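Side-chain contacts in TRAP dicarboxylate transporter-DctP subunit (Rhodobacter sphaeroides, PDB 4PE3), which probably binds a small solute, perhaps a dicarboxylate, in the periplasm and hands it to a TRAP membrane transporter, the structure being its open, solute-free form: residues F46-V51 with Q271-D276; H50-K55 with V64-M69; K57-G62 with T264-I269; D124-G129 with L144-V149; E137-Y142 with L242-M247. All blocks are in the same frame, centred on the assembly; numbering follows the deposited sequence. Where two conformers were deposited one is given.

Interactions 1 and 3 pack the same two helices, 44-59 and 257-291, at successive points, and both are partly buried. Interaction 2 is a surface contact that ties helix 44-59 to edge strand 65-69, one of the two outermost in the five-stranded sheet. At the other end of that sheet, interactions 4 and 5 are buried at their touching residues and set helices 119-128 and 131-139 against the neighbouring strands 144-150 and 243-248. No direct hydrogen bond crosses any of the five contacts. Single waters bridge interactions 1, 2 and 4, interaction 3 is almost wholly one leucine methyl on a helix, and interaction 5 lays a methyl against a buried, hydrogen-bonded carboxylate.

Interaction 1: F46-V51 with Q271-D276; sequences FELQHV and QQTQID
Q274 NE2 is gripped twice. It gives one hydrogen bond to a water at 3.0 Å, and it is also bonded to N45 OD1, just ahead of segment 46-51. The same water accepts from Q49 NE2 at 3.0 Å, so two amide groups from different helices meet through one oxygen. Q49 OE1 accepts a hydrogen bond from S37 OG, on strand 32-37, which helps place the amide.

Beneath this bridge the contact is apolar. Q274 has CG anti to the backbone N (chi1 176°) and continues extended, which lays its methylene chain beside L48 while the amide reaches on to the water. L48 CD1 rests 4.0 Å from Q274 CG and 4.1 Å from Q274 CA, and the other branch, L48 CD2, comes to 4.2 Å from T273 CG2. V51 CG1 lies 4.1 Å from T273 OG1, a van der Waals contact; the hydroxyl's hydrogen bond is to I269 O, one turn back in its own helix.

The short helix axes pass at 9.0 Å with 144° between their directions, a roughly antiparallel packing of helix 44-59 against the long helix 257-291. With no direct bond between the segments, cohesion rests on methyl and methylene contact plus one water. That water accepts both N-H groups, so its own hydrogens probably point to other acceptors.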
# COMPACT_ATOMS: atom_id res chain seq x y z
N PHE A 46 -2.56 6.17 12.18
CA PHE A 46 -3.79 6.55 12.87
C PHE A 46 -3.81 8.05 13.09
O PHE A 46 -4.80 8.74 12.83
CB PHE A 46 -3.93 5.84 14.21
CG PHE A 46 -5.22 6.16 14.88
CD1 PHE A 46 -6.39 5.49 14.52
CD2 PHE A 46 -5.29 7.14 15.86
CE1 PHE A 46 -7.59 5.79 15.12
CE2 PHE A 46 -6.49 7.45 16.47
CZ PHE A 46 -7.65 6.77 16.09
N GLU A 47 -2.72 8.60 13.62
CA GLU A 47 -2.67 10.04 13.84
C GLU A 47 -2.87 10.87 12.57
O GLU A 47 -3.57 11.90 12.58
CB GLU A 47 -1.37 10.43 14.52
CG GLU A 47 -1.34 10.04 15.98
CD GLU A 47 -2.42 10.75 16.74
OE1 GLU A 47 -2.52 11.99 16.63
OE2 GLU A 47 -3.20 10.06 17.38
N LEU A 48 -2.28 10.42 11.47
CA LEU A 48 -2.45 11.10 10.20
C LEU A 48 -3.90 11.04 9.72
O LEU A 48 -4.38 11.96 9.04
CB LEU A 48 -1.49 10.53 9.14
CG LEU A 48 -0.03 11.00 9.24
CD1 LEU A 48 0.95 10.08 8.48
CD2 LEU A 48 0.10 12.41 8.75
N GLN A 49 -4.59 9.97 10.08
CA GLN A 49 -5.99 9.82 9.68
C GLN A 49 -6.89 10.87 10.33
O GLN A 49 -7.98 11.14 9.82
CB GLN A 49 -6.47 8.40 9.97
CG GLN A 49 -5.84 7.39 9.04
CD GLN A 49 -5.95 5.98 9.53
OE1 GLN A 49 -6.70 5.68 10.45
NE2 GLN A 49 -5.18 5.09 8.94
N HIS A 50 -6.46 11.49 11.43
CA HIS A 50 -7.23 12.59 12.00
C HIS A 50 -7.41 13.70 10.95
O HIS A 50 -8.37 14.48 11.02
CB HIS A 50 -6.55 13.26 13.18
CG HIS A 50 -6.51 12.47 14.46
ND1 HIS A 50 -7.63 11.97 15.10
CD2 HIS A 50 -5.47 12.22 15.28
CE1 HIS A 50 -7.26 11.41 16.24
NE2 HIS A 50 -5.95 11.53 16.36
N VAL A 51 -6.48 13.83 10.01
CA VAL A 51 -6.60 14.86 8.97
C VAL A 51 -7.88 14.69 8.16
O VAL A 51 -8.54 15.67 7.83
CB VAL A 51 -5.35 14.90 8.06
CG1 VAL A 51 -5.51 15.91 6.93
CG2 VAL A 51 -4.12 15.23 8.89
N GLN A 271 -4.90 12.11 2.14
CA GLN A 271 -4.02 11.29 1.33
C GLN A 271 -2.69 12.01 1.08
O GLN A 271 -1.61 11.42 1.26
CB GLN A 271 -4.72 10.97 0.01
CG GLN A 271 -3.86 10.33 -1.05
CD GLN A 271 -4.39 10.62 -2.42
OE1 GLN A 271 -3.90 11.50 -3.10
NE2 GLN A 271 -5.44 9.92 -2.81
N GLN A 272 -2.75 13.26 0.65
CA GLN A 272 -1.55 14.01 0.31
C GLN A 272 -0.69 14.34 1.53
O GLN A 272 0.53 14.29 1.47
CB GLN A 272 -1.93 15.28 -0.46
CG GLN A 272 -2.48 14.98 -1.85
CD GLN A 272 -1.40 14.41 -2.76
OE1 GLN A 272 -0.36 15.04 -2.94
NE2 GLN A 272 -1.62 13.20 -3.28
N THR A 273 -1.34 14.66 2.64
CA THR A 273 -0.62 14.96 3.87
C THR A 273 0.13 13.71 4.33
O THR A 273 1.29 13.80 4.78
CB THR A 273 -1.57 15.43 4.98
OG1 THR A 273 -2.25 16.61 4.53
CG2 THR A 273 -0.82 15.72 6.29
N GLN A 274 -0.52 12.56 4.25
CA GLN A 274 0.10 11.30 4.61
C GLN A 274 1.30 11.00 3.70
O GLN A 274 2.39 10.71 4.18
CB GLN A 274 -0.90 10.16 4.58
CG GLN A 274 -0.30 8.79 4.86
CD GLN A 274 -1.35 7.76 5.20
OE1 GLN A 274 -2.31 7.58 4.47
NE2 GLN A 274 -1.15 7.05 6.31
N ILE A 275 1.12 11.09 2.39
CA ILE A 275 2.21 10.78 1.48
C ILE A 275 3.38 11.72 1.70
O ILE A 275 4.53 11.29 1.71
CB ILE A 275 1.72 10.76 0.04
CG1 ILE A 275 0.97 9.44 -0.17
CG2 ILE A 275 2.88 10.93 -0.95
CD1 ILE A 275 -0.21 9.57 -1.00
N ASP A 276 3.11 13.00 1.90
CA ASP A 276 4.19 13.97 2.07
C ASP A 276 4.90 13.76 3.41
O ASP A 276 6.12 13.88 3.51
CB ASP A 276 3.66 15.40 1.92
CG ASP A 276 3.17 15.72 0.52
OD1 ASP A 276 3.46 14.94 -0.42
OD2 ASP A 276 2.49 16.76 0.35
O HOH W 1 -3.29 4.94 6.67

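Interaction 2: H50-K55 with V64-M69; sequences HVFADK and VTIELM
The imidazole of H50 and the phenyl ring of F52 are each touched by an aliphatic group from strand 65-69, and in both cases at a slant to the ring. L68 CD2 lies 3.8 Å from H50 ND1 and equally near the backbone N of H50, while I66 CG1 reaches F52 CE2 at 4.1 Å. Both pairs of side chains cross at about a right angle. With CG anti to the backbone N (chi1 174°), the F52 ring is carried to I66. The H50 ring also makes an edge-to-face contact with F46, and the F52 ring touches V245 of strand 243-248.

Between the rings, A53 is where helix and strand come nearest. Its CB is 3.6 Å from I66 CB and the same distance from I66 O, with the A53 and I66 CA atoms 4.9 Å apart. A side chain of one carbon permits this approach, and the axes of the short segments pass at 7.2 Å. A water also joins the two backbones, donating to A53 O and accepting from I66 N, each at 2.8 Å.

The contact lies within the beta-alpha-beta unit of strand 32-37, helix 44-59 and strand 65-69. T65, E67 and M69 pair by backbone with strand 32-37, whereas I66 N, on this edge strand, meets the water. Beyond F52, helix 257-291 packs through Q267 and F270.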
# COMPACT_ATOMS: atom_id res chain seq x y z
N HIS A 50 -6.46 11.49 11.43
CA HIS A 50 -7.23 12.59 12.00
C HIS A 50 -7.41 13.70 10.95
O HIS A 50 -8.37 14.48 11.02
CB HIS A 50 -6.55 13.26 13.18
CG HIS A 50 -6.51 12.47 14.46
ND1 HIS A 50 -7.63 11.97 15.10
CD2 HIS A 50 -5.47 12.22 15.28
CE1 HIS A 50 -7.26 11.41 16.24
NE2 HIS A 50 -5.95 11.53 16.36
N VAL A 51 -6.48 13.83 10.01
CA VAL A 51 -6.60 14.86 8.97
C VAL A 51 -7.88 14.69 8.16
O VAL A 51 -8.54 15.67 7.83
CB VAL A 51 -5.35 14.90 8.06
CG1 VAL A 51 -5.51 15.91 6.93
CG2 VAL A 51 -4.12 15.23 8.89
N PHE A 52 -8.25 13.45 7.88
CA PHE A 52 -9.50 13.21 7.16
C PHE A 52 -10.68 13.73 7.95
O PHE A 52 -11.48 14.53 7.45
CB PHE A 52 -9.68 11.73 6.86
CG PHE A 52 -11.01 11.38 6.25
CD1 PHE A 52 -11.42 11.96 5.04
CD2 PHE A 52 -11.84 10.46 6.87
CE1 PHE A 52 -12.66 11.62 4.48
CE2 PHE A 52 -13.07 10.12 6.29
CZ PHE A 52 -13.47 10.69 5.11
N ALA A 53 -10.78 13.31 9.20
CA ALA A 53 -11.89 13.76 10.03
C ALA A 53 -11.90 15.28 10.16
O ALA A 53 -12.95 15.92 10.02
CB ALA A 53 -11.83 13.10 11.41
N ASP A 54 -10.74 15.87 10.43
CA ASP A 54 -10.66 17.32 10.66
C ASP A 54 -11.03 18.13 9.42
O ASP A 54 -11.68 19.18 9.51
CB ASP A 54 -9.25 17.70 11.15
CG ASP A 54 -8.98 17.22 12.58
OD1 ASP A 54 -9.96 16.95 13.30
OD2 ASP A 54 -7.80 17.11 12.97
N LYS A 55 -10.62 17.64 8.25
CA LYS A 55 -10.89 18.37 7.01
C LYS A 55 -12.34 18.21 6.58
O LYS A 55 -12.89 19.11 5.94
CB LYS A 55 -9.92 17.94 5.91
CG LYS A 55 -8.48 18.38 6.16
CD LYS A 55 -8.39 19.89 6.26
CE LYS A 55 -7.01 20.34 6.70
NZ LYS A 55 -6.98 21.82 6.82
N VAL A 64 -20.85 17.94 8.41
CA VAL A 64 -20.50 16.53 8.48
C VAL A 64 -19.31 16.40 9.41
O VAL A 64 -18.35 17.15 9.29
CB VAL A 64 -20.13 15.94 7.09
CG1 VAL A 64 -19.76 14.46 7.21
CG2 VAL A 64 -21.26 16.13 6.08
N THR A 65 -19.41 15.47 10.36
CA THR A 65 -18.32 15.17 11.27
C THR A 65 -17.98 13.68 11.15
O THR A 65 -18.86 12.86 10.84
CB THR A 65 -18.68 15.51 12.73
OG1 THR A 65 -19.74 14.66 13.18
CG2 THR A 65 -19.12 16.96 12.86
N ILE A 66 -16.72 13.36 11.38
CA ILE A 66 -16.23 11.99 11.32
C ILE A 66 -15.67 11.66 12.69
O ILE A 66 -14.83 12.40 13.21
CB ILE A 66 -15.07 11.84 10.31
CG1 ILE A 66 -15.49 12.25 8.90
CG2 ILE A 66 -14.51 10.42 10.31
CD1 ILE A 66 -16.61 11.42 8.31
N GLU A 67 -16.13 10.57 13.26
CA GLU A 67 -15.55 10.04 14.48
C GLU A 67 -14.61 8.89 14.12
O GLU A 67 -15.06 7.85 13.67
CB GLU A 67 -16.65 9.55 15.40
CG GLU A 67 -16.14 9.12 16.74
CD GLU A 67 -17.19 9.27 17.80
OE1 GLU A 67 -16.80 9.61 18.93
OE2 GLU A 67 -18.39 9.05 17.52
N LEU A 68 -13.31 9.09 14.33
CA LEU A 68 -12.30 8.10 13.98
C LEU A 68 -12.01 7.16 15.16
O LEU A 68 -11.60 7.62 16.22
CB LEU A 68 -11.02 8.83 13.55
CG LEU A 68 -9.82 7.97 13.16
CD1 LEU A 68 -10.08 7.26 11.84
CD2 LEU A 68 -8.54 8.83 13.13
N MSE A 69 -12.17 5.87 14.96
CA MSE A 69 -12.04 4.90 16.04
C MSE A 69 -10.92 3.91 15.72
O MSE A 69 -10.84 3.40 14.62
CB MSE A 69 -13.37 4.16 16.21
CG MSE A 69 -14.54 5.08 16.54
SE MSE A 69 -16.28 4.20 16.45
CE MSE A 69 -16.14 3.42 14.67
O HOH W 2 -15.03 15.51 11.80

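Interaction 3: K57-G62 with T264-I269; sequences KELTNG and TEAQKI
L59 holds CG anti to its carbonyl carbon (chi1 -84°), which sends the branched end across to helix 257-291. E265 instead has its CG anti to the backbone N (chi1 -172°) and runs on to the carboxylate, so its extended chain crosses the leucine obliquely.

The result is a contact centred on one methyl, L59 CD2. It sits 3.6 Å from A266 N and 3.7 Å from E265 CG; E265 CB and CD are equally near, so the methyl meets the aliphatic stem rather than the charged end alone. CD2 also reaches A266 CB and I269 CD1, both at 4.1 Å. E265, A266 and I269 thus form a shallow seat of nearby helical positions for this group.

L59 is the last helical residue of 44-59, and the ending is a Schellman motif. G62 N bonds to K57 O at 2.8 Å and N61 N to E58 O at 3.0 Å, with N61 at positive phi (46°). Nearby, A266 also packs on K55 and V56, extending the interface back along the helix.

The chemistry is therefore dispersive: no hydrogen bond joins the segments, and between them the contact rests on one leucine branch, with T60 packing on L259 and K262 beside it.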
# COMPACT_ATOMS: atom_id res chain seq x y z
N LYS A 57 -14.83 18.14 8.68
CA LYS A 57 -15.52 19.12 9.50
C LYS A 57 -15.26 20.55 9.01
O LYS A 57 -16.17 21.36 8.94
CB LYS A 57 -15.09 18.98 10.96
CG LYS A 57 -15.74 19.98 11.90
CD LYS A 57 -15.20 19.79 13.31
CE LYS A 57 -16.30 19.43 14.29
NZ LYS A 57 -17.15 20.60 14.62
N GLU A 58 -14.01 20.84 8.67
CA GLU A 58 -13.65 22.18 8.20
C GLU A 58 -14.32 22.54 6.88
O GLU A 58 -14.91 23.61 6.75
CB GLU A 58 -12.12 22.29 8.06
CG GLU A 58 -11.40 22.67 9.34
CD GLU A 58 -9.89 22.53 9.23
OE1 GLU A 58 -9.39 22.36 8.10
OE2 GLU A 58 -9.22 22.58 10.28
N LEU A 59 -14.23 21.64 5.91
CA LEU A 59 -14.70 21.92 4.56
C LEU A 59 -16.21 22.04 4.52
O LEU A 59 -16.74 22.80 3.71
CB LEU A 59 -14.22 20.82 3.59
CG LEU A 59 -12.81 20.98 3.01
CD1 LEU A 59 -11.81 21.31 4.09
CD2 LEU A 59 -12.38 19.73 2.26
N THR A 60 -16.89 21.30 5.39
CA THR A 60 -18.35 21.36 5.46
C THR A 60 -18.81 22.33 6.54
O THR A 60 -20.00 22.42 6.82
CB THR A 60 -18.97 19.96 5.74
OG1 THR A 60 -18.68 19.54 7.08
CG2 THR A 60 -18.46 18.92 4.75
N ASN A 61 -17.87 23.07 7.12
CA ASN A 61 -18.18 24.01 8.20
C ASN A 61 -19.09 23.37 9.24
O ASN A 61 -20.05 24.00 9.72
CB ASN A 61 -18.80 25.30 7.64
CG ASN A 61 -18.64 26.48 8.59
OD1 ASN A 61 -17.70 26.51 9.40
ND2 ASN A 61 -19.54 27.46 8.49
N GLY A 62 -18.80 22.11 9.56
CA GLY A 62 -19.49 21.39 10.62
C GLY A 62 -20.69 20.55 10.21
O GLY A 62 -21.25 19.83 11.05
N THR A 264 -14.83 14.01 -0.47
CA THR A 264 -13.79 13.52 -1.37
C THR A 264 -12.58 14.44 -1.28
O THR A 264 -11.43 13.97 -1.27
CB THR A 264 -14.34 13.46 -2.81
OG1 THR A 264 -15.37 12.47 -2.87
CG2 THR A 264 -13.26 13.09 -3.78
N GLU A 265 -12.81 15.73 -1.17
CA GLU A 265 -11.73 16.70 -1.06
C GLU A 265 -10.95 16.49 0.24
O GLU A 265 -9.71 16.48 0.23
CB GLU A 265 -12.30 18.12 -1.11
CG GLU A 265 -11.25 19.22 -1.19
CD GLU A 265 -11.86 20.61 -1.28
OE1 GLU A 265 -11.08 21.59 -1.18
OE2 GLU A 265 -13.10 20.74 -1.46
N ALA A 266 -11.67 16.31 1.35
CA ALA A 266 -11.04 16.03 2.64
C ALA A 266 -10.16 14.80 2.57
O ALA A 266 -9.05 14.77 3.11
CB ALA A 266 -12.10 15.87 3.74
N GLN A 267 -10.66 13.77 1.91
CA GLN A 267 -9.92 12.52 1.75
C GLN A 267 -8.64 12.75 0.97
O GLN A 267 -7.59 12.20 1.33
CB GLN A 267 -10.80 11.46 1.06
CG GLN A 267 -10.26 10.03 1.18
CD GLN A 267 -9.08 9.77 0.27
OE1 GLN A 267 -9.00 10.29 -0.83
NE2 GLN A 267 -8.15 8.96 0.74
N LYS A 268 -8.72 13.54 -0.09
CA LYS A 268 -7.56 13.86 -0.92
C LYS A 268 -6.52 14.61 -0.09
O LYS A 268 -5.32 14.39 -0.22
CB LYS A 268 -7.99 14.71 -2.12
CG LYS A 268 -6.88 15.06 -3.08
CD LYS A 268 -6.34 13.82 -3.78
CE LYS A 268 -5.26 14.18 -4.76
NZ LYS A 268 -4.70 12.97 -5.39
N ILE A 269 -6.98 15.51 0.77
CA ILE A 269 -6.07 16.25 1.63
C ILE A 269 -5.37 15.31 2.61
O ILE A 269 -4.16 15.38 2.80
CB ILE A 269 -6.78 17.39 2.38
CG1 ILE A 269 -7.22 18.47 1.41
CG2 ILE A 269 -5.87 17.98 3.45
CD1 ILE A 269 -8.26 19.42 2.01

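Interaction 4: D124-G129 with L144-V149; sequences DFVENG and LQFIGV
V126 CG1 is the centre of the first shell, 3.8 Å from F146 CE2 and 4.1 Å from V149 CG1. The methyl comes to the phenyl edge, near the ring plane, and does not stack over a face. V149 CB lies at that ring's edge too, while G148 N stands 3.9 Å above the F146 ring, over its centre.

Torsions set up the next layer. F146 CG is anti to the backbone N (chi1 174°), turning the ring toward the helix, and V149 holds CG1 between its backbone N and carbonyl carbon (chi1 75°), the crowded position, which presents that methyl to V126. The strand path is altered by a classic beta bulge, in which I147 and G148 both face V245 of the neighbouring strand 243-248.

A water joins the polar rims, donating to E127 OE2 and accepting from V149 N, each at 2.8 Å. E127 is held in turn from helix 257-291: OE2 bonds to Q271 NE2 and OE1 forms a salt bridge with K268 NZ.

Helix 119-128 is thus fixed to strand 144-150 by a buried apolar centre with one water bridging E127 and the V149 backbone. The K268 salt bridge would be expected to keep E127 ionised, making its OE2 a strong acceptor for the bridging water.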
# COMPACT_ATOMS: atom_id res chain seq x y z
N ASP A 124 -2.51 7.88 -9.12
CA ASP A 124 -2.98 8.21 -10.46
C ASP A 124 -3.73 7.05 -11.11
O ASP A 124 -4.76 7.25 -11.75
CB ASP A 124 -1.82 8.69 -11.34
CG ASP A 124 -2.31 9.22 -12.67
OD1 ASP A 124 -2.88 10.32 -12.66
OD2 ASP A 124 -2.14 8.53 -13.70
N PHE A 125 -3.22 5.83 -10.92
CA PHE A 125 -3.96 4.65 -11.36
C PHE A 125 -5.38 4.61 -10.77
O PHE A 125 -6.38 4.37 -11.49
CB PHE A 125 -3.20 3.38 -11.00
CG PHE A 125 -4.01 2.13 -11.15
CD1 PHE A 125 -4.39 1.68 -12.39
CD2 PHE A 125 -4.36 1.39 -10.04
CE1 PHE A 125 -5.11 0.53 -12.53
CE2 PHE A 125 -5.10 0.23 -10.17
CZ PHE A 125 -5.48 -0.20 -11.41
N VAL A 126 -5.51 4.87 -9.48
CA VAL A 126 -6.82 4.85 -8.85
C VAL A 126 -7.70 5.98 -9.34
O VAL A 126 -8.86 5.75 -9.72
CB VAL A 126 -6.69 4.90 -7.31
CG1 VAL A 126 -8.05 5.13 -6.65
CG2 VAL A 126 -6.07 3.62 -6.85
N GLU A 127 -7.17 7.20 -9.36
CA GLU A 127 -8.02 8.35 -9.59
C GLU A 127 -8.32 8.60 -11.06
O GLU A 127 -9.38 9.10 -11.39
CB GLU A 127 -7.42 9.58 -8.91
CG GLU A 127 -7.40 9.38 -7.38
CD GLU A 127 -6.84 10.55 -6.57
OE1 GLU A 127 -6.28 11.50 -7.15
OE2 GLU A 127 -6.98 10.51 -5.31
N ASN A 128 -7.40 8.22 -11.95
CA ASN A 128 -7.53 8.49 -13.38
C ASN A 128 -7.37 7.27 -14.28
O ASN A 128 -7.68 7.36 -15.47
CB ASN A 128 -6.47 9.52 -13.80
CG ASN A 128 -6.62 10.83 -13.06
OD1 ASN A 128 -7.72 11.37 -12.96
ND2 ASN A 128 -5.51 11.33 -12.50
N GLY A 129 -6.90 6.16 -13.75
CA GLY A 129 -6.59 5.00 -14.56
C GLY A 129 -7.50 3.81 -14.42
O GLY A 129 -7.18 2.70 -14.89
N LEU A 144 -20.84 -0.76 0.24
CA LEU A 144 -19.86 0.30 0.49
C LEU A 144 -19.63 1.17 -0.74
O LEU A 144 -19.72 0.70 -1.88
CB LEU A 144 -18.52 -0.28 0.92
CG LEU A 144 -18.32 -0.69 2.36
CD1 LEU A 144 -19.32 -1.68 2.85
CD2 LEU A 144 -16.92 -1.25 2.52
N GLN A 145 -19.35 2.45 -0.51
CA GLN A 145 -18.86 3.35 -1.53
C GLN A 145 -17.39 3.62 -1.24
O GLN A 145 -17.04 3.95 -0.11
CB GLN A 145 -19.61 4.67 -1.48
CG GLN A 145 -19.17 5.61 -2.56
CD GLN A 145 -19.59 5.13 -3.94
OE1 GLN A 145 -20.41 4.21 -4.09
NE2 GLN A 145 -19.01 5.75 -4.97
N PHE A 146 -16.53 3.44 -2.23
CA PHE A 146 -15.09 3.78 -2.14
C PHE A 146 -14.95 5.28 -2.33
O PHE A 146 -15.37 5.81 -3.35
CB PHE A 146 -14.29 3.01 -3.20
CG PHE A 146 -12.84 3.39 -3.27
CD1 PHE A 146 -11.97 2.97 -2.30
CD2 PHE A 146 -12.36 4.15 -4.32
CE1 PHE A 146 -10.63 3.30 -2.37
CE2 PHE A 146 -11.01 4.48 -4.39
CZ PHE A 146 -10.16 4.06 -3.41
N ILE A 147 -14.44 5.98 -1.33
CA ILE A 147 -14.25 7.43 -1.40
C ILE A 147 -12.89 7.77 -2.02
O ILE A 147 -12.83 8.54 -2.98
CB ILE A 147 -14.37 8.09 -0.02
CG1 ILE A 147 -15.77 7.84 0.54
CG2 ILE A 147 -14.10 9.60 -0.11
CD1 ILE A 147 -15.88 8.08 2.03
N GLY A 148 -11.82 7.21 -1.48
CA GLY A 148 -10.50 7.46 -2.04
C GLY A 148 -9.43 6.63 -1.38
O GLY A 148 -9.67 5.90 -0.41
N VAL A 149 -8.22 6.76 -1.92
CA VAL A 149 -7.13 5.89 -1.56
C VAL A 149 -6.09 6.63 -0.72
O VAL A 149 -5.93 7.85 -0.81
CB VAL A 149 -6.48 5.28 -2.86
CG1 VAL A 149 -5.63 6.32 -3.59
CG2 VAL A 149 -5.67 4.08 -2.52
O HOH W 3 -8.35 8.30 -4.27

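Interaction 5: E137-Y142 with L242-M247; sequences ELINPY and LVEVSM
Packing across this contact is the work of one methyl, I139 CD1, which comes to 3.4 Å from S246 OG, 3.8 Å from S246 CB and 3.7 Å from E244 OE2. The isoleucine reaches that far because CG1 stands between the backbone N and the carbonyl carbon (chi1 75°) and the chain then extends to CD1. The I139 and E244 side chains run past one another, pointing opposite ways. F146 and F106 also pack against I139, which bounds it with rings.

Hydrogen bonding is confined to the strand side. S246 OG donates to E244 OE2 at 2.8 Å, meeting it on the anti side and 26° out of the carboxylate plane. The same oxygen is bonded to H92 NE2, and E244 OE1 to T96 OG1, so the carboxylate is held at both oxygens. With a leucine in place of E244, S246 OG, H92 NE2 and T96 OG1 would probably lose their carboxylate partner, and the serine hydroxyl would be set free to turn.

The side chain of E244 is also about 3 Å, between nearest atoms, from an acetate, probably from the crystallisation liquor, which may mark a pocket. S246, H92 and T96 thus orient the carboxylate, while the I139 methyl packs on its OE2.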
# COMPACT_ATOMS: atom_id res chain seq x y z
N GLU A 137 -16.67 -1.40 -8.06
CA GLU A 137 -17.21 -2.66 -8.55
C GLU A 137 -16.99 -3.75 -7.52
O GLU A 137 -17.81 -4.66 -7.39
CB GLU A 137 -16.56 -3.07 -9.88
CG GLU A 137 -17.28 -4.27 -10.51
CD GLU A 137 -16.76 -4.67 -11.88
OE1 GLU A 137 -15.88 -3.97 -12.41
OE2 GLU A 137 -17.25 -5.69 -12.42
N LEU A 138 -15.88 -3.66 -6.78
CA LEU A 138 -15.58 -4.66 -5.78
C LEU A 138 -16.41 -4.48 -4.52
O LEU A 138 -16.81 -5.47 -3.92
CB LEU A 138 -14.09 -4.62 -5.41
CG LEU A 138 -13.17 -5.26 -6.43
CD1 LEU A 138 -11.71 -4.98 -6.10
CD2 LEU A 138 -13.41 -6.76 -6.48
N ILE A 139 -16.64 -3.24 -4.11
CA ILE A 139 -17.23 -3.04 -2.79
C ILE A 139 -18.67 -2.54 -2.76
O ILE A 139 -19.33 -2.68 -1.73
CB ILE A 139 -16.33 -2.21 -1.83
CG1 ILE A 139 -16.31 -0.71 -2.16
CG2 ILE A 139 -14.91 -2.76 -1.87
CD1 ILE A 139 -15.51 0.13 -1.18
N ASN A 140 -19.20 -2.03 -3.87
CA ASN A 140 -20.64 -1.74 -3.94
C ASN A 140 -21.46 -3.00 -3.64
O ASN A 140 -22.49 -2.92 -2.97
CB ASN A 140 -21.06 -1.18 -5.30
CG ASN A 140 -20.55 0.23 -5.58
OD1 ASN A 140 -20.66 0.70 -6.71
ND2 ASN A 140 -19.98 0.91 -4.58
N PRO A 141 -21.02 -4.17 -4.10
CA PRO A 141 -21.78 -5.38 -3.77
C PRO A 141 -21.83 -5.72 -2.28
O PRO A 141 -22.65 -6.56 -1.87
CB PRO A 141 -21.04 -6.48 -4.55
CG PRO A 141 -20.46 -5.77 -5.72
CD PRO A 141 -20.01 -4.44 -5.15
N TYR A 142 -21.01 -5.05 -1.49
CA TYR A 142 -21.01 -5.18 -0.04
C TYR A 142 -21.68 -4.00 0.65
O TYR A 142 -21.68 -3.93 1.88
CB TYR A 142 -19.58 -5.35 0.46
CG TYR A 142 -19.03 -6.66 -0.01
CD1 TYR A 142 -19.60 -7.85 0.40
CD2 TYR A 142 -17.98 -6.71 -0.89
CE1 TYR A 142 -19.12 -9.05 -0.03
CE2 TYR A 142 -17.48 -7.91 -1.33
CZ TYR A 142 -18.05 -9.08 -0.90
OH TYR A 142 -17.55 -10.27 -1.35
N LEU A 242 -2.37 -0.53 -0.44
CA LEU A 242 -3.52 0.35 -0.65
C LEU A 242 -4.38 0.36 0.61
O LEU A 242 -4.81 -0.69 1.07
CB LEU A 242 -4.35 -0.14 -1.84
CG LEU A 242 -5.43 0.75 -2.43
CD1 LEU A 242 -5.82 0.34 -3.83
CD2 LEU A 242 -6.65 0.70 -1.54
N VAL A 243 -4.58 1.55 1.15
CA VAL A 243 -5.53 1.75 2.25
C VAL A 243 -6.74 2.49 1.68
O VAL A 243 -6.61 3.53 1.02
CB VAL A 243 -4.87 2.53 3.40
CG1 VAL A 243 -5.89 3.12 4.32
CG2 VAL A 243 -3.96 1.60 4.14
N GLU A 244 -7.90 1.88 1.83
CA GLU A 244 -9.12 2.47 1.31
C GLU A 244 -9.83 3.29 2.37
O GLU A 244 -9.80 2.94 3.57
CB GLU A 244 -10.09 1.39 0.82
CG GLU A 244 -10.61 0.44 1.89
CD GLU A 244 -11.57 -0.60 1.34
OE1 GLU A 244 -11.11 -1.70 0.98
OE2 GLU A 244 -12.80 -0.32 1.27
N VAL A 245 -10.44 4.40 1.94
CA VAL A 245 -11.39 5.17 2.75
C VAL A 245 -12.73 4.96 2.06
O VAL A 245 -12.92 5.37 0.91
CB VAL A 245 -11.04 6.67 2.78
CG1 VAL A 245 -12.03 7.45 3.59
CG2 VAL A 245 -9.63 6.87 3.34
N SER A 246 -13.63 4.28 2.76
CA SER A 246 -14.91 3.87 2.19
C SER A 246 -16.00 3.99 3.25
O SER A 246 -15.71 3.95 4.45
CB SER A 246 -14.84 2.42 1.75
OG SER A 246 -13.77 2.23 0.83
N MSE A 247 -17.26 4.10 2.82
CA MSE A 247 -18.35 4.28 3.78
C MSE A 247 -19.61 3.63 3.27
O MSE A 247 -19.70 3.16 2.12
CB MSE A 247 -18.57 5.76 4.07
CG MSE A 247 -19.32 6.56 3.01
SE MSE A 247 -19.81 8.33 3.67
CE MSE A 247 -21.18 7.73 4.91